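Local coordinates for protein acyl-coenzyme A oxidase acox-1.1 (PDB 5K3H) that catalyses the FAD-dependent desaturation of acyl-CoA thioesters to (2E)-enoyl-CoA, passing electrons to oxygen to give hydrogen peroxide, the first step of peroxisomal beta-oxidation, at residues F218-R223 / Y258-T263; K242-I247 / I420-G425. One frame throughout, in Å; residues are numbered along the deposited sequence.

Contact 1: residues F218-R223 / Y258-T263; sequences FMVPLR and YRIPRT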
ATOM      1  N   PHE B 218      13.139  -9.774 -32.364  1.00 29.13           N
ATOM      2  CA  PHE B 218      14.166  -9.251 -33.252  1.00 29.18           C
ATOM      3  C   PHE B 218      15.225  -8.542 -32.428  1.00 29.64           C
ATOM      4  O   PHE B 218      14.909  -7.795 -31.492  1.00 29.78           O
ATOM      5  CB  PHE B 218      13.600  -8.259 -34.295  1.00 28.12           C
ATOM      6  CG  PHE B 218      12.476  -8.821 -35.135  1.00 27.24           C
ATOM      7  CD1 PHE B 218      12.735  -9.384 -36.376  1.00 26.99           C
ATOM      8  CD2 PHE B 218      11.180  -8.866 -34.647  1.00 26.95           C
ATOM      9  CE1 PHE B 218      11.725  -9.924 -37.135  1.00 26.11           C
ATOM     10  CE2 PHE B 218      10.156  -9.396 -35.420  1.00 26.02           C
ATOM     11  CZ  PHE B 218      10.435  -9.928 -36.654  1.00 25.78           C
ATOM     12  N   MET B 219      16.484  -8.747 -32.800  1.00 29.35           N
ATOM     13  CA  MET B 219      17.554  -7.942 -32.234  1.00 30.00           C
ATOM     14  C   MET B 219      17.520  -6.588 -32.922  1.00 29.23           C
ATOM     15  O   MET B 219      17.486  -6.521 -34.151  1.00 28.83           O
ATOM     16  CB  MET B 219      18.910  -8.629 -32.419  1.00 31.84           C
ATOM     17  CG  MET B 219      20.085  -7.826 -31.889  1.00 32.94           C
ATOM     18  SD  MET B 219      19.961  -7.483 -30.108  1.00 33.77           S
ATOM     19  CE  MET B 219      20.395  -9.087 -29.482  1.00 33.33           C
ATOM     20  N   VAL B 220      17.462  -5.509 -32.136  1.00 29.26           N
ATOM     21  CA  VAL B 220      17.281  -4.164 -32.665  1.00 28.79           C
ATOM     22  C   VAL B 220      18.311  -3.213 -32.067  1.00 28.91           C
ATOM     23  O   VAL B 220      18.340  -3.022 -30.847  1.00 28.39           O
ATOM     24  CB  VAL B 220      15.862  -3.623 -32.413  1.00 28.21           C
ATOM     25  CG1 VAL B 220      15.698  -2.248 -33.053  1.00 28.18           C
ATOM     26  CG2 VAL B 220      14.821  -4.578 -32.946  1.00 28.30           C
ATOM     27  N   PRO B 221      19.209  -2.628 -32.869  1.00 30.59           N
ATOM     28  CA  PRO B 221      20.039  -1.528 -32.362  1.00 30.77           C
ATOM     29  C   PRO B 221      19.215  -0.272 -32.202  1.00 30.59           C
ATOM     30  O   PRO B 221      18.429   0.092 -33.085  1.00 30.88           O
ATOM     31  CB  PRO B 221      21.118  -1.348 -33.434  1.00 30.43           C
ATOM     32  CG  PRO B 221      20.578  -1.971 -34.649  1.00 30.62           C
ATOM     33  CD  PRO B 221      19.568  -3.014 -34.248  1.00 30.57           C
ATOM     34  N   LEU B 222      19.420   0.400 -31.074  1.00 27.51           N
ATOM     35  CA  LEU B 222      18.648   1.577 -30.701  1.00 29.12           C
ATOM     36  C   LEU B 222      19.444   2.864 -30.749  1.00 29.82           C
ATOM     37  O   LEU B 222      18.905   3.895 -31.143  1.00 31.54           O
ATOM     38  CB  LEU B 222      18.094   1.417 -29.278  1.00 28.92           C
ATOM     39  CG  LEU B 222      17.354   0.127 -28.976  1.00 29.51           C
ATOM     40  CD1 LEU B 222      17.047   0.069 -27.477  1.00 30.54           C
ATOM     41  CD2 LEU B 222      16.112   0.054 -29.846  1.00 29.62           C
ATOM     42  N   ARG B 223      20.694   2.830 -30.300  1.00 31.19           N
ATOM     43  CA  ARG B 223      21.557   3.998 -30.213  1.00 31.41           C
ATOM     44  C   ARG B 223      22.924   3.657 -30.784  1.00 31.22           C
ATOM     45  O   ARG B 223      23.354   2.499 -30.776  1.00 28.53           O
ATOM     46  CB  ARG B 223      21.717   4.483 -28.765  1.00 32.21           C
ATOM     47  CG  ARG B 223      20.439   4.993 -28.128  1.00 32.51           C
ATOM     48  CD  ARG B 223      20.612   5.154 -26.622  1.00 31.35           C
ATOM     49  NE  ARG B 223      19.418   5.685 -25.967  1.00 31.62           N
ATOM     50  CZ  ARG B 223      19.194   6.973 -25.722  1.00 32.00           C
ATOM     51  NH1 ARG B 223      20.100   7.884 -26.066  1.00 33.13           N
ATOM     52  NH2 ARG B 223      18.067   7.347 -25.121  1.00 30.60           N
ATOM     53  N   TYR B 258      11.826   1.489 -39.627  1.00 27.21           N
ATOM     54  CA  TYR B 258      13.210   1.251 -39.214  1.00 27.40           C
ATOM     55  C   TYR B 258      13.684  -0.113 -39.698  1.00 27.60           C
ATOM     56  O   TYR B 258      13.117  -1.140 -39.313  1.00 27.53           O
ATOM     57  CB  TYR B 258      13.306   1.341 -37.692  1.00 28.10           C
ATOM     58  CG  TYR B 258      14.691   1.259 -37.091  1.00 27.97           C
ATOM     59  CD1 TYR B 258      15.550   2.348 -37.103  1.00 27.71           C
ATOM     60  CD2 TYR B 258      15.125   0.085 -36.490  1.00 28.65           C
ATOM     61  CE1 TYR B 258      16.816   2.267 -36.530  1.00 26.86           C
ATOM     62  CE2 TYR B 258      16.375  -0.014 -35.920  1.00 28.62           C
ATOM     63  CZ  TYR B 258      17.219   1.076 -35.940  1.00 27.91           C
ATOM     64  OH  TYR B 258      18.466   0.959 -35.363  1.00 26.71           O
ATOM     65  N   ARG B 259      14.769  -0.128 -40.480  1.00 29.04           N
ATOM     66  CA  ARG B 259      15.208  -1.312 -41.216  1.00 28.36           C
ATOM     67  C   ARG B 259      16.347  -2.048 -40.515  1.00 27.75           C
ATOM     68  O   ARG B 259      17.355  -1.437 -40.138  1.00 27.10           O
ATOM     69  CB  ARG B 259      15.641  -0.920 -42.627  1.00 28.45           C
ATOM     70  CG  ARG B 259      14.488  -0.458 -43.486  1.00 28.24           C
ATOM     71  CD  ARG B 259      14.884  -0.116 -44.929  1.00 27.98           C
ATOM     72  NE  ARG B 259      13.668   0.069 -45.709  1.00 28.63           N
ATOM     73  CZ  ARG B 259      13.158  -0.833 -46.545  1.00 28.73           C
ATOM     74  NH1 ARG B 259      13.777  -1.991 -46.765  1.00 27.84           N
ATOM     75  NH2 ARG B 259      12.021  -0.561 -47.172  1.00 29.21           N
ATOM     76  N   ILE B 260      16.184  -3.364 -40.359  1.00 28.21           N
ATOM     77  CA  ILE B 260      17.200  -4.250 -39.791  1.00 28.43           C
ATOM     78  C   ILE B 260      17.359  -5.457 -40.720  1.00 29.60           C
ATOM     79  O   ILE B 260      16.414  -5.803 -41.463  1.00 29.42           O
ATOM     80  CB  ILE B 260      16.854  -4.667 -38.345  1.00 27.59           C
ATOM     81  CG1 ILE B 260      15.557  -5.476 -38.283  1.00 27.41           C
ATOM     82  CG2 ILE B 260      16.744  -3.453 -37.434  1.00 27.21           C
ATOM     83  CD1 ILE B 260      15.194  -5.932 -36.881  1.00 27.21           C
ATOM     84  N   PRO B 261      18.533  -6.103 -40.741  1.00 29.15           N
ATOM     85  CA  PRO B 261      18.735  -7.259 -41.629  1.00 29.97           C
ATOM     86  C   PRO B 261      17.776  -8.403 -41.330  1.00 30.45           C
ATOM     87  O   PRO B 261      17.243  -8.533 -40.229  1.00 31.06           O
ATOM     88  CB  PRO B 261      20.186  -7.674 -41.350  1.00 29.60           C
ATOM     89  CG  PRO B 261      20.842  -6.444 -40.787  1.00 29.60           C
ATOM     90  CD  PRO B 261      19.782  -5.663 -40.091  1.00 29.17           C
ATOM     91  N   ARG B 262      17.578  -9.254 -42.337  1.00 29.95           N
ATOM     92  CA  ARG B 262      16.761 -10.446 -42.155  1.00 31.41           C
ATOM     93  C   ARG B 262      17.216 -11.265 -40.954  1.00 32.59           C
ATOM     94  O   ARG B 262      16.388 -11.792 -40.197  1.00 32.84           O
ATOM     95  CB  ARG B 262      16.804 -11.328 -43.407  1.00 32.10           C
ATOM     96  CG  ARG B 262      15.804 -12.478 -43.351  1.00 32.39           C
ATOM     97  CD  ARG B 262      15.949 -13.495 -44.444  1.00 32.61           C
ATOM     98  NE  ARG B 262      16.936 -14.533 -44.149  1.00 33.99           N
ATOM     99  CZ  ARG B 262      18.191 -14.528 -44.585  1.00 33.78           C
ATOM    100  NH1 ARG B 262      18.623 -13.532 -45.355  1.00 36.20           N
ATOM    101  NH2 ARG B 262      19.005 -15.528 -44.269  1.00 33.65           N
ATOM    102  N   THR B 263      18.531 -11.388 -40.763  1.00 34.92           N
ATOM    103  CA  THR B 263      19.078 -12.263 -39.731  1.00 35.20           C
ATOM    104  C   THR B 263      19.024 -11.659 -38.329  1.00 33.64           C
ATOM    105  O   THR B 263      19.486 -12.311 -37.384  1.00 33.80           O
ATOM    106  CB  THR B 263      20.524 -12.634 -40.074  1.00 36.90           C
ATOM    107  OG1 THR B 263      21.265 -11.433 -40.331  1.00 40.23           O
ATOM    108  CG2 THR B 263      20.579 -13.545 -41.298  1.00 36.91           C
TER
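Tyr258 reaches across to Val220 and Pro221 with the far end of its ring. Its CG lies anti to the backbone N (chi1 -174°), which places ring atom Tyr258 CE2 against Val220 CG1 at 3.7 Å, the two side chains meeting at a slant. Tyr258 OH lies 3.7 Å from Pro221 CG; it also approaches Pro221 O at a modelled distance too short to trust, so the bond itself is best taken as doubtful. A phenylalanine here would probably keep the ring on Val220 but lose the hydroxyl that lies at the Pro221 carbonyl and ring. Two residues on, Ile260 extends CD1 to 3.8 Å from Phe218 CB and 3.6 Å from Met219 O. Ile260 CG2 sits more loosely, 4.3 Å from Pro221 CD. The strand axes, 8.2 Å apart at their closest and 121° apart in direction, belong to one mixed sheet but are not paired with each other in it; they meet through side chains. Strand 175-179 pairs with 258-261 and adds Phe176 and Leu178 to the same apolar interior, strand 199-208 pairs with 211-221, and Ile234 of strand 234-238 touches Tyr258.

Contact 2: residues K242-I247 / I420-G425; sequences KMAYNI and ISEIYG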
ATOM      1  N   LYS B 242       8.200   7.317 -11.114  1.00 18.49           N
ATOM      2  CA  LYS B 242       7.306   6.241 -10.691  1.00 18.97           C
ATOM      3  C   LYS B 242       7.143   6.239  -9.175  1.00 19.35           C
ATOM      4  O   LYS B 242       7.764   7.035  -8.447  1.00 19.53           O
ATOM      5  CB  LYS B 242       7.801   4.878 -11.186  1.00 19.57           C
ATOM      6  CG  LYS B 242       7.919   4.789 -12.693  1.00 20.04           C
ATOM      7  CD  LYS B 242       8.718   3.617 -13.095  1.00 20.42           C
ATOM      8  CE  LYS B 242      10.129   3.843 -12.640  1.00 21.55           C
ATOM      9  NZ  LYS B 242      10.992   2.678 -12.856  1.00 22.79           N
ATOM     10  N   MET B 243       6.267   5.340  -8.706  1.00 20.02           N
ATOM     11  CA  MET B 243       6.004   5.245  -7.275  1.00 20.03           C
ATOM     12  C   MET B 243       7.183   4.625  -6.532  1.00 18.94           C
ATOM     13  O   MET B 243       7.413   4.931  -5.363  1.00 16.81           O
ATOM     14  CB  MET B 243       4.703   4.475  -7.020  1.00 20.97           C
ATOM     15  CG  MET B 243       4.830   2.977  -6.882  1.00 22.34           C
ATOM     16  SD  MET B 243       3.221   2.213  -6.535  1.00 23.97           S
ATOM     17  CE  MET B 243       3.255   1.989  -4.752  1.00 21.76           C
ATOM     18  N   ALA B 244       7.961   3.795  -7.195  1.00 20.18           N
ATOM     19  CA  ALA B 244       9.161   3.237  -6.593  1.00 19.86           C
ATOM     20  C   ALA B 244      10.035   2.742  -7.736  1.00 19.89           C
ATOM     21  O   ALA B 244       9.701   2.919  -8.912  1.00 20.11           O
ATOM     22  CB  ALA B 244       8.818   2.132  -5.580  1.00 19.80           C
ATOM     23  N   TYR B 245      11.163   2.126  -7.391  1.00 20.92           N
ATOM     24  CA  TYR B 245      11.996   1.468  -8.400  1.00 21.14           C
ATOM     25  C   TYR B 245      12.539   2.474  -9.415  1.00 21.11           C
ATOM     26  O   TYR B 245      12.584   2.204 -10.613  1.00 21.53           O
ATOM     27  CB  TYR B 245      11.190   0.374  -9.107  1.00 21.77           C
ATOM     28  CG  TYR B 245      12.031  -0.706  -9.717  1.00 21.61           C
ATOM     29  CD1 TYR B 245      12.966  -1.381  -8.945  1.00 21.38           C
ATOM     30  CD2 TYR B 245      11.857  -1.093 -11.039  1.00 21.91           C
ATOM     31  CE1 TYR B 245      13.737  -2.388  -9.475  1.00 21.85           C
ATOM     32  CE2 TYR B 245      12.626  -2.123 -11.589  1.00 22.34           C
ATOM     33  CZ  TYR B 245      13.566  -2.762 -10.795  1.00 21.92           C
ATOM     34  OH  TYR B 245      14.347  -3.782 -11.301  1.00 23.95           O
ATOM     35  N   ASN B 246      12.931   3.653  -8.940  1.00 20.15           N
ATOM     36  CA  ASN B 246      13.137   4.789  -9.828  1.00 20.49           C
ATOM     37  C   ASN B 246      14.542   4.880 -10.405  1.00 21.33           C
ATOM     38  O   ASN B 246      14.793   5.769 -11.227  1.00 22.36           O
ATOM     39  CB  ASN B 246      12.780   6.077  -9.102  1.00 19.77           C
ATOM     40  CG  ASN B 246      11.291   6.341  -9.136  1.00 19.88           C
ATOM     41  OD1 ASN B 246      10.721   6.511 -10.215  1.00 18.99           O
ATOM     42  ND2 ASN B 246      10.645   6.361  -7.964  1.00 19.50           N
ATOM     43  N   ILE B 247      15.452   3.980 -10.019  1.00 21.88           N
ATOM     44  CA  ILE B 247      16.761   3.929 -10.657  1.00 22.38           C
ATOM     45  C   ILE B 247      16.681   3.253 -12.019  1.00 22.58           C
ATOM     46  O   ILE B 247      17.542   3.483 -12.874  1.00 22.93           O
ATOM     47  CB  ILE B 247      17.770   3.247  -9.712  1.00 22.90           C
ATOM     48  CG1 ILE B 247      17.853   4.033  -8.393  1.00 22.90           C
ATOM     49  CG2 ILE B 247      19.132   3.077 -10.387  1.00 22.71           C
ATOM     50  CD1 ILE B 247      18.812   3.482  -7.335  1.00 22.46           C
ATOM     51  N   ILE B 420      10.431   0.782   4.581  1.00 17.27           N
ATOM     52  CA  ILE B 420       9.436  -0.216   4.191  1.00 17.30           C
ATOM     53  C   ILE B 420       8.559   0.273   3.046  1.00 17.21           C
ATOM     54  O   ILE B 420       8.134  -0.525   2.194  1.00 17.01           O
ATOM     55  CB  ILE B 420       8.588  -0.605   5.415  1.00 17.74           C
ATOM     56  CG1 ILE B 420       9.479  -1.255   6.478  1.00 18.12           C
ATOM     57  CG2 ILE B 420       7.510  -1.572   5.005  1.00 17.65           C
ATOM     58  CD1 ILE B 420       8.770  -1.529   7.781  1.00 18.27           C
ATOM     59  N   SER B 421       8.298   1.572   2.967  1.00 17.40           N
ATOM     60  CA  SER B 421       7.471   2.061   1.870  1.00 17.17           C
ATOM     61  C   SER B 421       8.107   1.807   0.512  1.00 17.35           C
ATOM     62  O   SER B 421       7.393   1.538  -0.460  1.00 16.95           O
ATOM     63  CB  SER B 421       7.186   3.550   2.056  1.00 17.10           C
ATOM     64  OG  SER B 421       8.365   4.321   1.919  1.00 17.42           O
ATOM     65  N   GLU B 422       9.437   1.887   0.416  1.00 17.19           N
ATOM     66  CA  GLU B 422      10.132   1.559  -0.826  1.00 17.89           C
ATOM     67  C   GLU B 422      10.183   0.050  -1.034  1.00 18.30           C
ATOM     68  O   GLU B 422      10.028  -0.432  -2.163  1.00 18.51           O
ATOM     69  CB  GLU B 422      11.544   2.159  -0.807  1.00 18.60           C
ATOM     70  CG  GLU B 422      12.322   2.078  -2.135  1.00 19.54           C
ATOM     71  CD  GLU B 422      11.766   2.963  -3.241  1.00 19.55           C
ATOM     72  OE1 GLU B 422      11.059   3.954  -2.941  1.00 19.81           O
ATOM     73  OE2 GLU B 422      12.015   2.644  -4.422  1.00 20.67           O
ATOM     74  N   ILE B 423      10.383  -0.717   0.047  1.00 17.77           N
ATOM     75  CA  ILE B 423      10.310  -2.173  -0.053  1.00 17.98           C
ATOM     76  C   ILE B 423       8.946  -2.595  -0.592  1.00 18.66           C
ATOM     77  O   ILE B 423       8.856  -3.446  -1.485  1.00 19.40           O
ATOM     78  CB  ILE B 423      10.605  -2.820   1.321  1.00 17.76           C
ATOM     79  CG1 ILE B 423      12.049  -2.557   1.767  1.00 17.42           C
ATOM     80  CG2 ILE B 423      10.327  -4.313   1.312  1.00 17.67           C
ATOM     81  CD1 ILE B 423      12.270  -2.752   3.271  1.00 17.02           C
ATOM     82  N   TYR B 424       7.868  -1.976  -0.094  1.00 18.68           N
ATOM     83  CA  TYR B 424       6.529  -2.262  -0.602  1.00 18.86           C
ATOM     84  C   TYR B 424       6.418  -1.926  -2.083  1.00 18.69           C
ATOM     85  O   TYR B 424       5.899  -2.717  -2.880  1.00 18.46           O
ATOM     86  CB  TYR B 424       5.490  -1.473   0.211  1.00 19.56           C
ATOM     87  CG  TYR B 424       4.053  -1.589  -0.284  1.00 20.13           C
ATOM     88  CD1 TYR B 424       3.286  -2.730  -0.024  1.00 20.17           C
ATOM     89  CD2 TYR B 424       3.463  -0.557  -1.007  1.00 20.68           C
ATOM     90  CE1 TYR B 424       1.980  -2.836  -0.476  1.00 20.07           C
ATOM     91  CE2 TYR B 424       2.153  -0.660  -1.461  1.00 21.15           C
ATOM     92  CZ  TYR B 424       1.416  -1.807  -1.197  1.00 20.78           C
ATOM     93  OH  TYR B 424       0.107  -1.917  -1.646  1.00 20.78           O
ATOM     94  N   GLY B 425       6.853  -0.728  -2.463  1.00 19.30           N
ATOM     95  CA  GLY B 425       6.671  -0.279  -3.837  1.00 19.63           C
ATOM     96  C   GLY B 425       7.413  -1.113  -4.868  1.00 19.87           C
ATOM     97  O   GLY B 425       6.935  -1.310  -5.990  1.00 19.68           O
TER
HETATM   98  O   HOH W   1      13.041   4.481  -6.228  1.00 20.16           O
HETATM   99  O   HOH W   2      11.107   6.054  -5.058  1.00 24.62           O
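Ala244 sets its methyl against the turn of helix at Gly425, with Ala244 CB 3.6 Å from Gly425 C and 3.4 Å from Glu422 OE2. The backbones come close here, Ala244 CA to Gly425 CA 5.1 Å, because Gly425 has no side chain: a beta carbon on it would run into Ala244 CB. Beside this close fit, Glu422 turns its carboxylate to the loop. Its CG is anti to the backbone N (chi1 -171°) and the chain then bends at chi2, bringing OE2 to the backbone of Tyr245. Tyr245 N gives its hydrogen to Glu422 OE2 nearly along the C-O axis in a fairly straight bond of 3.1 Å, 165° at the hydrogen. Two waters add to the grip: one bridges OE2 to the Asn246 backbone N, the other links OE1 to Asn246 ND2. Both carboxylate oxygens are thus engaged, which should hold the group's rotation and probably favours its charged form. The Asn246 amide in turn braces the loop from within, Asn246 OD1 accepting the hydrogen of Lys242 N on a lone pair at 2.8 Å while ND2 gives a hydrogen to Lys242 O from above the carbonyl plane. Lys242 NZ closes back on Tyr245 O at 2.8 Å. On the other flank Met243 CE lies loosely near Tyr424 CE2, at 4.4 Å. Tyr414 of the second subunit packs on Met243 and Ala244 and bonds through its hydroxyl to Gly425 O, which places this joint at the dimer interface. The loop links strands 234-238 and 251-255 of the beta domain; helix 420-428 packs on helices 300-319 and 382-408, and helix 68-85 lies against Ile247.

Overall arrangement
Contact 1 is a buried, mainly apolar meeting of two strands inside the beta domain, far from the chain centre. Contact 2 lies nearer that centre, partly buried, and joins a loop of the same domain to helix 420-428 of the C-alpha1 region, against the second subunit. The two share no helix or strand, and their centres are 33 Å apart, yet strand 234-238 relates them: it touches the side of contact 1 and leads into the loop of contact 2. Chemistry follows place: aliphatic groups and a tyrosine ring with its hydroxyl in the first; a carboxylate, amides and bridging waters beside a close alanine-glycine fit in the second.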